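Local coordinates for protein inositol-1-monophosphatase (Nostoc sp., PDB 5ZHH) that probably hydrolyses inositol monophosphates to free inositol and inorganic phosphate, at residues A[157-161]-A[171-175]. Numbering follows the deposited sequence.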
loop_
_atom_site.group_PDB
_atom_site.type_symbol
_atom_site.label_atom_id
_atom_site.label_comp_id
_atom_site.label_asym_id
_atom_site.label_seq_id
_atom_site.Cartn_x
_atom_site.Cartn_y
_atom_site.Cartn_z
ATOM N N VAL A 157 -0.426 -10.393 25.156
ATOM C CA VAL A 157 -1.554 -10.856 24.356
ATOM C C VAL A 157 -1.805 -12.317 24.706
ATOM O O VAL A 157 -0.884 -13.052 25.068
ATOM C CB VAL A 157 -1.287 -10.645 22.838
ATOM C CG1 VAL A 157 -0.023 -11.376 22.396
ATOM C CG2 VAL A 157 -2.502 -11.057 21.983
ATOM N N THR A 158 -3.064 -12.736 24.611
ATOM C CA THR A 158 -3.427 -14.115 24.899
ATOM C C THR A 158 -4.662 -14.468 24.084
ATOM O O THR A 158 -5.174 -13.654 23.307
ATOM C CB THR A 158 -3.657 -14.347 26.412
ATOM O OG1 THR A 158 -3.713 -15.755 26.669
ATOM C CG2 THR A 158 -4.960 -13.710 26.888
ATOM N N GLY A 159 -5.104 -15.714 24.220
ATOM C CA GLY A 159 -6.281 -16.192 23.525
ATOM C C GLY A 159 -7.046 -17.172 24.392
ATOM O O GLY A 159 -6.617 -17.517 25.492
ATOM N N PHE A 160 -8.185 -17.622 23.869
ATOM C CA PHE A 160 -9.096 -18.480 24.614
ATOM C C PHE A 160 -9.578 -19.583 23.685
ATOM O O PHE A 160 -9.923 -19.317 22.530
ATOM C CB PHE A 160 -10.252 -17.648 25.191
ATOM C CG PHE A 160 -9.772 -16.507 26.042
ATOM C CD1 PHE A 160 -9.477 -16.705 27.388
ATOM C CD2 PHE A 160 -9.538 -15.258 25.487
ATOM C CE1 PHE A 160 -8.999 -15.665 28.164
ATOM C CE2 PHE A 160 -9.056 -14.213 26.259
ATOM C CZ PHE A 160 -8.790 -14.416 27.601
ATOM N N ALA A 161 -9.541 -20.817 24.177
ATOM C CA ALA A 161 -9.712 -21.994 23.341
ATOM C C ALA A 161 -11.190 -22.286 23.087
ATOM O O ALA A 161 -12.083 -21.804 23.791
ATOM C CB ALA A 161 -9.025 -23.202 23.981
ATOM N N ASN A 171 -8.486 -20.100 30.994
ATOM C CA ASN A 171 -7.528 -19.007 30.821
ATOM C C ASN A 171 -8.101 -17.669 31.287
ATOM O O ASN A 171 -7.405 -16.655 31.171
ATOM C CB ASN A 171 -7.041 -18.855 29.363
ATOM C CG ASN A 171 -5.718 -18.115 29.252
ATOM O OD1 ASN A 171 -4.800 -18.335 30.042
ATOM N ND2 ASN A 171 -5.624 -17.216 28.285
ATOM N N TYR A 172 -9.332 -17.619 31.811
ATOM C CA TYR A 172 -9.879 -16.341 32.268
ATOM C C TYR A 172 -9.125 -15.816 33.481
ATOM O O TYR A 172 -8.846 -14.611 33.573
ATOM C CB TYR A 172 -11.359 -16.470 32.620
ATOM C CG TYR A 172 -12.265 -16.804 31.470
ATOM C CD1 TYR A 172 -11.823 -16.709 30.155
ATOM C CD2 TYR A 172 -13.572 -17.202 31.698
ATOM C CE1 TYR A 172 -12.653 -17.019 29.103
ATOM C CE2 TYR A 172 -14.413 -17.506 30.652
ATOM C CZ TYR A 172 -13.946 -17.412 29.354
ATOM O OH TYR A 172 -14.768 -17.713 28.298
ATOM N N ALA A 173 -8.824 -16.697 34.439
ATOM C CA ALA A 173 -8.092 -16.274 35.630
ATOM C C ALA A 173 -6.740 -15.682 35.260
ATOM O O ALA A 173 -6.335 -14.651 35.813
ATOM C CB ALA A 173 -7.919 -17.452 36.593
ATOM N N GLU A 174 -6.028 -16.323 34.324
ATOM C CA GLU A 174 -4.763 -15.777 33.838
ATOM C C GLU A 174 -4.956 -14.405 33.201
ATOM O O GLU A 174 -4.173 -13.477 33.452
ATOM C CB GLU A 174 -4.122 -16.740 32.832
ATOM C CG GLU A 174 -3.480 -17.995 33.427
ATOM C CD GLU A 174 -4.471 -19.108 33.791
ATOM O OE1 GLU A 174 -5.696 -18.927 33.615
ATOM O OE2 GLU A 174 -4.007 -20.174 34.261
ATOM N N PHE A 175 -5.989 -14.259 32.364
ATOM C CA PHE A 175 -6.234 -12.981 31.698
ATOM C C PHE A 175 -6.474 -11.871 32.715
ATOM O O PHE A 175 -5.918 -10.773 32.596
ATOM C CB PHE A 175 -7.427 -13.103 30.749
ATOM C CG PHE A 175 -7.809 -11.810 30.091
ATOM C CD1 PHE A 175 -7.178 -11.401 28.921
ATOM C CD2 PHE A 175 -8.803 -11.004 30.635
ATOM C CE1 PHE A 175 -7.527 -10.213 28.307
ATOM C CE2 PHE A 175 -9.156 -9.810 30.023
ATOM C CZ PHE A 175 -8.509 -9.414 28.860
#
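In the beta-alpha-beta unit made of strand 156-158, helix 172-181 and strand 185-186, Asn171 ties the start of the helix to segment 157-161, while Phe160 packs against Tyr172 and Phe175. The Asn171 amide nitrogen serves two acceptors. Asn171 ND2 lies 2.9 Å from Thr158 OG1, which sits close to the amide plane. Gly159 O, 3.0 Å from Asn171 ND2, is tilted 32° out of that plane, and both bonds are bent. Asparagine suits this N-cap position through hydrogen bonds of its side-chain amide to the strand segment, and makes no capping bond. Its OD1 accepts from Trp207 NE1, and Thr158 OG1 is also hydrogen-bonded to Trp207 O, so the buried polar groups are linked to strand 205-208 as well. With an alanine here, Gly159 O and the indole N-H of Trp207 would probably each lose this partner, and the helix start its tie to the strand segment.

This crossover joins neighbouring parallel strands of the five-stranded sheet, and aromatic packing fills the space between the helix and the chain leaving strand 156-158. With CG anti to its carbonyl carbon (chi1 -56°), Phe160 carries its ring to the first turn of the helix. The ring edge meets Asn171 O, which also accepts the hydrogen bond from Phe175 N that opens the helix, while Phe160 CE1 lies 3.6 Å from Tyr172 CD1. Farther along, Phe160 turns its edge toward the face of Phe175 in an offset edge-to-face pair, the planes at 67° and Phe160 CZ 3.7 Å from Phe175 CD1. Thr158 suits its place by being two-sided: OG1 enters the polar network, whereas Thr158 CG2 reaches the edge of the Phe175 ring, 3.8 Å from Phe175 CD1. The cluster continues into a second subunit, where Phe175 stacks on Phe175 of that chain.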